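Local structure of chitinase (Thermococcus kodakarensis KOD1, 5DHE) at residues 2-7 and 93-98; 9-14 and 86-91; 25-30 and 71-76. The protein probably binds chitin through this small all-beta domain, keeping the catalytic domains of the chitinase close to their substrate. All coordinates share one frame; numbering follows the deposited sequence. Where two conformers were deposited one is given.

Contact 1: 2-7 and 93-98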
loop_
_atom_site.group_PDB
_atom_site.type_symbol
_atom_site.label_atom_id
_atom_site.label_comp_id
_atom_site.label_asym_id
_atom_site.label_seq_id
_atom_site.Cartn_x
_atom_site.Cartn_y
_atom_site.Cartn_z
ATOM N N ASP A 2 -13.878 -4.545 -13.653
ATOM C CA ASP A 2 -13.725 -3.110 -13.451
ATOM C C ASP A 2 -13.279 -2.818 -12.028
ATOM O O ASP A 2 -13.741 -3.471 -11.093
ATOM C CB ASP A 2 -15.053 -2.403 -13.685
ATOM C CG ASP A 2 -15.667 -2.761 -15.010
ATOM O OD1 ASP A 2 -15.037 -2.453 -16.036
ATOM O OD2 ASP A 2 -16.770 -3.349 -15.015
ATOM N N LEU A 3 -12.399 -1.830 -11.863
ATOM C CA LEU A 3 -11.954 -1.444 -10.523
ATOM C C LEU A 3 -13.176 -0.994 -9.725
ATOM O O LEU A 3 -14.003 -0.239 -10.228
ATOM C CB LEU A 3 -10.958 -0.295 -10.608
ATOM C CG LEU A 3 -9.608 -0.738 -11.173
ATOM C CD1 LEU A 3 -8.739 0.502 -11.358
ATOM C CD2 LEU A 3 -8.928 -1.768 -10.233
ATOM N N VAL A 4 -13.276 -1.443 -8.480
ATOM C CA VAL A 4 -14.429 -1.069 -7.670
ATOM C C VAL A 4 -14.397 0.400 -7.241
ATOM O O VAL A 4 -15.444 1.038 -7.142
ATOM C CB VAL A 4 -14.538 -1.971 -6.419
ATOM C CG1 VAL A 4 -15.703 -1.498 -5.526
ATOM C CG2 VAL A 4 -14.759 -3.424 -6.842
ATOM N N LYS A 5 -13.210 0.949 -6.993
ATOM C CA LYS A 5 -13.112 2.344 -6.556
ATOM C C LYS A 5 -11.803 2.934 -7.050
ATOM O O LYS A 5 -10.849 3.094 -6.295
ATOM C CB LYS A 5 -13.203 2.436 -5.024
ATOM C CG LYS A 5 -13.476 3.866 -4.529
ATOM C CD LYS A 5 -13.724 3.935 -3.021
ATOM C CE LYS A 5 -14.213 5.330 -2.596
ATOM N NZ LYS A 5 -13.309 6.453 -2.935
ATOM N N PRO A 6 -11.756 3.278 -8.340
ATOM C CA PRO A 6 -10.568 3.847 -8.983
ATOM C C PRO A 6 -10.014 5.153 -8.445
ATOM O O PRO A 6 -8.986 5.613 -8.929
ATOM C CB PRO A 6 -10.974 3.926 -10.455
ATOM C CG PRO A 6 -12.451 4.144 -10.386
ATOM C CD PRO A 6 -12.887 3.204 -9.282
ATOM N N ASP A 7 -10.675 5.761 -7.465
ATOM C CA ASP A 7 -10.124 6.987 -6.897
ATOM C C ASP A 7 -9.664 6.780 -5.455
ATOM O O ASP A 7 -9.451 7.749 -4.716
ATOM C CB ASP A 7 -11.146 8.139 -6.977
ATOM C CG ASP A 7 -12.339 7.943 -6.064
ATOM O OD1 ASP A 7 -12.529 6.833 -5.530
ATOM O OD2 ASP A 7 -13.109 8.915 -5.890
ATOM N N ASN A 93 -12.452 -6.942 0.722
ATOM C CA ASN A 93 -13.341 -8.090 0.591
ATOM C C ASN A 93 -13.097 -8.896 -0.684
ATOM O O ASN A 93 -14.027 -9.213 -1.431
ATOM C CB ASN A 93 -14.801 -7.628 0.692
ATOM C CG ASN A 93 -15.124 -7.077 2.075
ATOM O OD1 ASN A 93 -14.721 -7.665 3.080
ATOM N ND2 ASN A 93 -15.836 -5.953 2.136
ATOM N N ASP A 94 -11.824 -9.208 -0.914
ATOM C CA ASP A 94 -11.376 -10.009 -2.041
ATOM C C ASP A 94 -11.699 -9.473 -3.426
ATOM O O ASP A 94 -11.839 -10.242 -4.380
ATOM C CB ASP A 94 -11.914 -11.433 -1.895
ATOM C CG ASP A 94 -11.415 -12.106 -0.632
ATOM O OD1 ASP A 94 -10.181 -12.177 -0.443
ATOM O OD2 ASP A 94 -12.251 -12.559 0.173
ATOM N N GLN A 95 -11.821 -8.156 -3.534
ATOM C CA GLN A 95 -12.089 -7.524 -4.821
ATOM C C GLN A 95 -11.041 -6.439 -5.022
ATOM O O GLN A 95 -10.659 -5.757 -4.077
ATOM C CB GLN A 95 -13.480 -6.897 -4.842
ATOM C CG GLN A 95 -14.602 -7.923 -4.786
ATOM C CD GLN A 95 -15.991 -7.300 -4.824
ATOM O OE1 GLN A 95 -16.958 -7.952 -5.231
ATOM N NE2 GLN A 95 -16.105 -6.052 -4.391
ATOM N N LEU A 96 -10.581 -6.276 -6.257
ATOM C CA LEU A 96 -9.576 -5.259 -6.557
ATOM C C LEU A 96 -10.286 -3.913 -6.685
ATOM O O LEU A 96 -11.113 -3.714 -7.581
ATOM C CB LEU A 96 -8.849 -5.621 -7.866
ATOM C CG LEU A 96 -7.756 -4.654 -8.323
ATOM C CD1 LEU A 96 -6.608 -4.656 -7.330
ATOM C CD2 LEU A 96 -7.252 -5.057 -9.710
ATOM N N TRP A 97 -9.965 -3.004 -5.768
ATOM C CA TRP A 97 -10.558 -1.670 -5.749
ATOM C C TRP A 97 -9.792 -0.638 -6.560
ATOM O O TRP A 97 -10.395 0.169 -7.261
ATOM C CB TRP A 97 -10.674 -1.180 -4.307
ATOM C CG TRP A 97 -11.901 -1.681 -3.606
ATOM C CD1 TRP A 97 -12.522 -2.883 -3.782
ATOM C CD2 TRP A 97 -12.686 -0.957 -2.658
ATOM N NE1 TRP A 97 -13.659 -2.951 -3.008
ATOM C CE2 TRP A 97 -13.782 -1.778 -2.306
ATOM C CE3 TRP A 97 -12.567 0.313 -2.071
ATOM C CZ2 TRP A 97 -14.765 -1.372 -1.391
ATOM C CZ3 TRP A 97 -13.543 0.721 -1.159
ATOM C CH2 TRP A 97 -14.627 -0.122 -0.831
ATOM N N ASP A 98 -8.468 -0.656 -6.465
ATOM C CA ASP A 98 -7.668 0.318 -7.197
ATOM C C ASP A 98 -6.251 -0.204 -7.378
ATOM O O ASP A 98 -5.845 -1.169 -6.728
ATOM C CB ASP A 98 -7.654 1.641 -6.415
ATOM C CG ASP A 98 -7.274 2.841 -7.274
ATOM O OD1 ASP A 98 -7.168 2.706 -8.509
ATOM O OD2 ASP A 98 -7.094 3.936 -6.701
HETATM O O HOH W 1 -12.475 -5.285 -9.164
#
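V4 lies over one face of the W97 indole, its CB 3.7 Å from the centroid of the five-membered ring and 24° off the normal, a CH-pi contact. With CG1 anti to the backbone N (chi1 176°), that methyl also rests above the ring, toward the rim at NE1 and CE2. K5 meets the six-membered ring obliquely: its CB comes within 3.7 Å of W97 CE3, and CD reaches CZ3. The lysine then bends at its last torsion, and NZ grips D7 OD1 at 2.7 Å in a salt bridge while also bonding N26 O. Y31 meets the indole edge-to-face. Were W97 replaced by an alanine, V4 and the aliphatic part of K5 would probably lose the surface they rest on, and Y31 its ring partner. Two hydrogen bonds join the backbones. W97 O accepts K5 N at 2.9 Å, whereas L96 O receives V4 N in its carbonyl plane at 3.3 Å and a water at 2.6 Å; the same water also donates to D2 O. At the start of the segment, L3 CD2 packs 3.7 Å from L96 CG. D98 OD2 accepts a hydrogen bond from the backbone N of F9. The N-terminal segment thus flanks the edge strand 95-99 at a classic beta bulge, where W97 and D98 both face L90.

Contact 2: 9-14 and 86-91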
loop_
_atom_site.group_PDB
_atom_site.type_symbol
_atom_site.label_atom_id
_atom_site.label_comp_id
_atom_site.label_asym_id
_atom_site.label_seq_id
_atom_site.Cartn_x
_atom_site.Cartn_y
_atom_site.Cartn_z
ATOM N N PHE A 9 -6.659 5.298 -4.169
ATOM C CA PHE A 9 -5.258 5.622 -3.856
ATOM C C PHE A 9 -4.892 7.087 -4.032
ATOM O O PHE A 9 -5.287 7.728 -5.010
ATOM C CB PHE A 9 -4.276 4.857 -4.767
ATOM C CG PHE A 9 -3.949 3.449 -4.333
ATOM C CD1 PHE A 9 -3.337 3.201 -3.113
ATOM C CD2 PHE A 9 -4.159 2.386 -5.207
ATOM C CE1 PHE A 9 -2.926 1.911 -2.769
ATOM C CE2 PHE A 9 -3.751 1.083 -4.875
ATOM C CZ PHE A 9 -3.130 0.848 -3.646
ATOM N N SER A 10 -4.108 7.598 -3.089
ATOM C CA SER A 10 -3.544 8.946 -3.181
ATOM C C SER A 10 -2.140 8.699 -2.640
ATOM O O SER A 10 -1.950 8.567 -1.433
ATOM C CB SER A 10 -4.284 9.953 -2.309
ATOM O OG SER A 10 -3.720 11.240 -2.532
ATOM N N VAL A 11 -1.165 8.644 -3.547
ATOM C CA VAL A 11 0.211 8.311 -3.202
ATOM C C VAL A 11 1.229 9.402 -3.497
ATOM O O VAL A 11 1.198 10.026 -4.563
ATOM C CB VAL A 11 0.622 7.021 -3.969
ATOM C CG1 VAL A 11 2.050 6.611 -3.635
ATOM C CG2 VAL A 11 -0.349 5.902 -3.635
ATOM N N LYS A 12 2.121 9.642 -2.539
ATOM C CA LYS A 12 3.169 10.650 -2.706
ATOM C C LYS A 12 4.482 9.951 -2.421
ATOM O O LYS A 12 4.602 9.248 -1.414
ATOM C CB LYS A 12 2.981 11.804 -1.715
ATOM C CG LYS A 12 1.710 12.613 -1.934
ATOM C CD LYS A 12 1.712 13.844 -1.054
ATOM C CE LYS A 12 0.557 14.764 -1.413
ATOM N NZ LYS A 12 -0.707 14.006 -1.523
ATOM N N ILE A 13 5.476 10.156 -3.281
ATOM C CA ILE A 13 6.756 9.493 -3.084
ATOM C C ILE A 13 7.937 10.461 -3.059
ATOM O O ILE A 13 7.920 11.498 -3.722
ATOM C CB ILE A 13 6.972 8.412 -4.170
ATOM C CG1 ILE A 13 7.410 9.039 -5.486
ATOM C CG2 ILE A 13 5.659 7.654 -4.411
ATOM C CD1 ILE A 13 7.838 8.003 -6.521
ATOM N N GLN A 14 8.940 10.123 -2.254
ATOM C CA GLN A 14 10.153 10.922 -2.104
ATOM C C GLN A 14 11.313 9.955 -2.247
ATOM O O GLN A 14 11.402 8.995 -1.485
ATOM C CB GLN A 14 10.237 11.550 -0.705
ATOM C CG GLN A 14 9.163 12.582 -0.371
ATOM C CD GLN A 14 9.478 13.357 0.901
ATOM O OE1 GLN A 14 9.320 12.851 2.021
ATOM N NE2 GLN A 14 9.938 14.590 0.734
ATOM N N GLU A 86 6.937 -1.090 -8.054
ATOM C CA GLU A 86 6.483 -1.151 -9.438
ATOM C C GLU A 86 4.962 -1.067 -9.507
ATOM O O GLU A 86 4.407 -0.638 -10.526
ATOM C CB GLU A 86 6.964 -2.454 -10.077
ATOM C CG GLU A 86 8.483 -2.547 -10.185
ATOM C CD GLU A 86 8.947 -3.869 -10.761
ATOM O OE1 GLU A 86 8.435 -4.919 -10.330
ATOM O OE2 GLU A 86 9.830 -3.857 -11.642
ATOM N N ALA A 87 4.289 -1.468 -8.433
ATOM C CA ALA A 87 2.834 -1.425 -8.418
ATOM C C ALA A 87 2.269 -1.669 -7.039
ATOM O O ALA A 87 2.912 -2.308 -6.210
ATOM C CB ALA A 87 2.269 -2.475 -9.379
ATOM N N MET A 88 1.083 -1.120 -6.786
ATOM C CA MET A 88 0.403 -1.376 -5.517
ATOM C C MET A 88 -1.031 -1.703 -5.867
ATOM O O MET A 88 -1.594 -1.139 -6.809
ATOM C CB MET A 88 0.450 -0.173 -4.581
ATOM C CG MET A 88 1.855 0.224 -4.231
ATOM S SD MET A 88 1.861 1.274 -2.768
ATOM C CE MET A 88 1.238 2.707 -3.429
ATOM N N TYR A 89 -1.607 -2.645 -5.126
ATOM C CA TYR A 89 -2.977 -3.074 -5.380
ATOM C C TYR A 89 -3.806 -2.994 -4.109
ATOM O O TYR A 89 -3.390 -3.495 -3.061
ATOM C CB TYR A 89 -2.990 -4.522 -5.862
ATOM C CG TYR A 89 -2.117 -4.794 -7.055
ATOM C CD1 TYR A 89 -0.734 -4.901 -6.924
ATOM C CD2 TYR A 89 -2.673 -4.920 -8.325
ATOM C CE1 TYR A 89 0.074 -5.121 -8.030
ATOM C CE2 TYR A 89 -1.882 -5.139 -9.428
ATOM C CZ TYR A 89 -0.514 -5.238 -9.278
ATOM O OH TYR A 89 0.269 -5.448 -10.385
ATOM N N LEU A 90 -4.984 -2.383 -4.204
ATOM C CA LEU A 90 -5.877 -2.275 -3.047
ATOM C C LEU A 90 -7.017 -3.278 -3.162
ATOM O O LEU A 90 -7.764 -3.282 -4.151
ATOM C CB LEU A 90 -6.462 -0.860 -2.936
ATOM C CG LEU A 90 -7.578 -0.701 -1.884
ATOM C CD1 LEU A 90 -6.993 -0.849 -0.485
ATOM C CD2 LEU A 90 -8.224 0.688 -2.008
ATOM N N TYR A 91 -7.135 -4.136 -2.161
ATOM C CA TYR A 91 -8.190 -5.141 -2.127
ATOM C C TYR A 91 -9.056 -4.914 -0.901
ATOM O O TYR A 91 -8.563 -4.635 0.206
ATOM C CB TYR A 91 -7.600 -6.547 -2.020
ATOM C CG TYR A 91 -6.828 -6.969 -3.233
ATOM C CD1 TYR A 91 -7.475 -7.545 -4.322
ATOM C CD2 TYR A 91 -5.449 -6.783 -3.292
ATOM C CE1 TYR A 91 -6.755 -7.931 -5.459
ATOM C CE2 TYR A 91 -4.726 -7.158 -4.411
ATOM C CZ TYR A 91 -5.380 -7.729 -5.488
ATOM O OH TYR A 91 -4.662 -8.104 -6.601
#
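F9 drives its ring end against the backbone and CB atoms of strand 85-92, making the tight part of this contact. CZ sits between two side chains on the same face of that strand, 3.8 Å from M88 CB and equally 3.8 Å from L90 CB. At the ring edge, near its plane, lies Y89 C, 3.9 Å from F9 CZ. The neighbouring corner, CE2, approaches the peptide groups at a slant, with L90 N 3.7 Å away. The first torsion of F9 (chi1 -83°) sets CG anti to the carbonyl carbon and beside the backbone N, from where the ring spans the gap between the strands; the F9 and L90 side chains run past one another in opposite senses.

V11 makes a much thinner contact. It and M88 meet tip to tip, V11 CG2 touching M88 CE at 3.6 Å, and the bend at chi3 (-73°) brings the methionine methyl to that point; W100 touches both side chains. Further along strand 9-15 the packing gives out: I13 CG2 stays 6.7 Å from M88 CE.

No hydrogen bond crosses. The axes of the segments 9-14 and 86-91 approach to 9.9 Å, their directions 149° apart and so roughly antiparallel, as expected of two sheets packed face to face in a beta sandwich. Strand 9-15 is the outermost strand of one sheet, next to 18-26, whose V23 and L25 also touch the F9 side chain. Strand 85-92 runs inside the other sheet, between 34-39, which supplies V35 to F9 and L90, and 95-99.

Contact 3: 25-30 and 71-76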
loop_
_atom_site.group_PDB
_atom_site.type_symbol
_atom_site.label_atom_id
_atom_site.label_comp_id
_atom_site.label_asym_id
_atom_site.label_seq_id
_atom_site.Cartn_x
_atom_site.Cartn_y
_atom_site.Cartn_z
ATOM N N LEU A 25 -5.613 6.117 1.559
ATOM C CA LEU A 25 -6.669 5.295 0.989
ATOM C C LEU A 25 -8.000 5.979 1.276
ATOM O O LEU A 25 -8.423 6.078 2.430
ATOM C CB LEU A 25 -6.683 3.908 1.619
ATOM C CG LEU A 25 -5.375 3.122 1.579
ATOM C CD1 LEU A 25 -5.583 1.800 2.353
ATOM C CD2 LEU A 25 -4.945 2.853 0.124
ATOM N N ASN A 26 -8.633 6.461 0.217
ATOM C CA ASN A 26 -9.923 7.125 0.329
ATOM C C ASN A 26 -10.925 6.022 0.060
ATOM O O ASN A 26 -11.342 5.776 -1.077
ATOM C CB ASN A 26 -9.969 8.261 -0.684
ATOM C CG ASN A 26 -8.976 9.351 -0.332
ATOM O OD1 ASN A 26 -8.040 9.639 -1.089
ATOM N ND2 ASN A 26 -9.153 9.947 0.842
ATOM N N LEU A 27 -11.283 5.347 1.147
ATOM C CA LEU A 27 -12.153 4.177 1.111
ATOM C C LEU A 27 -13.650 4.408 1.159
ATOM O O LEU A 27 -14.410 3.612 0.607
ATOM C CB LEU A 27 -11.766 3.231 2.252
ATOM C CG LEU A 27 -10.306 2.750 2.267
ATOM C CD1 LEU A 27 -9.998 2.023 3.574
ATOM C CD2 LEU A 27 -10.048 1.840 1.085
ATOM N N GLY A 28 -14.071 5.474 1.833
ATOM C CA GLY A 28 -15.494 5.750 1.940
ATOM C C GLY A 28 -16.196 4.873 2.969
ATOM O O GLY A 28 -17.412 4.978 3.157
ATOM N N GLY A 29 -15.436 4.007 3.631
ATOM C CA GLY A 29 -15.996 3.120 4.642
ATOM C C GLY A 29 -14.878 2.534 5.485
ATOM O O GLY A 29 -13.700 2.796 5.223
ATOM N N THR A 30 -15.241 1.738 6.489
ATOM C CA THR A 30 -14.267 1.110 7.382
ATOM C C THR A 30 -14.144 -0.348 6.967
ATOM O O THR A 30 -15.133 -1.094 7.019
ATOM C CB THR A 30 -14.731 1.239 8.834
ATOM O OG1 THR A 30 -14.877 2.633 9.140
ATOM C CG2 THR A 30 -13.711 0.638 9.791
ATOM N N PRO A 71 -12.781 5.696 7.343
ATOM C CA PRO A 71 -12.942 5.793 5.891
ATOM C C PRO A 71 -11.743 6.371 5.143
ATOM O O PRO A 71 -11.599 6.167 3.939
ATOM C CB PRO A 71 -14.224 6.619 5.732
ATOM C CG PRO A 71 -14.266 7.458 6.985
ATOM C CD PRO A 71 -13.765 6.534 8.062
ATOM N N THR A 72 -10.900 7.113 5.854
ATOM C CA THR A 72 -9.688 7.665 5.263
ATOM C C THR A 72 -8.581 6.982 6.044
ATOM O O THR A 72 -8.467 7.161 7.247
ATOM C CB THR A 72 -9.553 9.188 5.486
ATOM O OG1 THR A 72 -10.697 9.859 4.945
ATOM C CG2 THR A 72 -8.291 9.705 4.796
ATOM N N ALA A 73 -7.798 6.143 5.379
ATOM C CA ALA A 73 -6.713 5.475 6.078
ATOM C C ALA A 73 -5.431 5.953 5.440
ATOM O O ALA A 73 -5.384 6.182 4.231
ATOM C CB ALA A 73 -6.825 3.952 5.931
ATOM N N THR A 74 -4.400 6.123 6.244
ATOM C CA THR A 74 -3.121 6.541 5.696
ATOM C C THR A 74 -2.004 5.777 6.376
ATOM O O THR A 74 -1.968 5.641 7.595
ATOM C CB THR A 74 -2.861 8.048 5.882
ATOM O OG1 THR A 74 -2.725 8.343 7.277
ATOM C CG2 THR A 74 -3.999 8.865 5.289
ATOM N N PHE A 75 -1.104 5.243 5.564
ATOM C CA PHE A 75 0.031 4.524 6.102
ATOM C C PHE A 75 1.192 4.863 5.210
ATOM O O PHE A 75 1.022 5.510 4.161
ATOM C CB PHE A 75 -0.186 2.996 6.148
ATOM C CG PHE A 75 -0.202 2.326 4.809
ATOM C CD1 PHE A 75 -1.350 2.334 4.022
ATOM C CD2 PHE A 75 0.920 1.649 4.345
ATOM C CE1 PHE A 75 -1.386 1.674 2.801
ATOM C CE2 PHE A 75 0.895 0.982 3.116
ATOM C CZ PHE A 75 -0.265 0.997 2.348
ATOM N N GLY A 76 2.373 4.451 5.631
ATOM C CA GLY A 76 3.541 4.746 4.842
ATOM C C GLY A 76 4.616 3.713 5.040
ATOM O O GLY A 76 4.552 2.881 5.948
HETATM O O HOH W 2 -11.171 9.981 2.512
#
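L25 and A73 form an antiparallel hydrogen-bonded pair: L25 N reaches A73 O at 2.7 Å, nearly straight (170°), and A73 N returns a bond of 3.0 Å to L25 O. The L25 side chain leaves on the same face as the A73 methyl. Its CB lies 3.7 Å from A73 O and faces A73 CB; CG, set beside the backbone N by chi1 of -55°, is still 4.0 Å from that oxygen. At the tip the branches part, CD1 coming to the edge of the F75 ring, 4.2 Å from CE1, while CD2 packs on F9.

Across the next, non-hydrogen-bonded pair, N26 and T72 lie side by side on the other face. A water joins them, accepting from N26 ND2 and hydrogen-bonded to T72 OG1.

The loop after N26 lies against P71, which follows a cis peptide bond. P71 O takes L27 N at 2.9 Å, the donor lying almost in line with the carbonyl bond, and G28 N adds a weak second bond. G29 O comes within 3.2 Å of P71 CA in a CA-H...O contact. P71 CB closes on the same loop, 3.6 Å from G29 N.

The pairing joins the end of strand 18-26 to the start of 72-80, the two central strands of their sheet. On the side of L25 and A73, L25 and the loop residue L27 meet W33 and, from strand 85-92, L90; strand 9-15 flanks the outer side of 18-26.

From the N terminus the chain first passes through 2-7, which contact 1 ties to the last strand, so nearly the whole domain lies in the loop it closes. Contact 2 is nested inside, joining the following strand 9-15 to 85-92 across the sandwich. Contact 3 is nested in turn within contact 2 and closes the innermost loop, inside the sheet of strands 9-15, 18-26, 72-80 and 45-49; none of the three cross. They also touch: W97 N of contact 1 probably bonds L90 O of contact 2, and W97 CZ3 packs on L27 O of contact 3. The N-terminal segment is thereby tied to the edge strand near the C terminus.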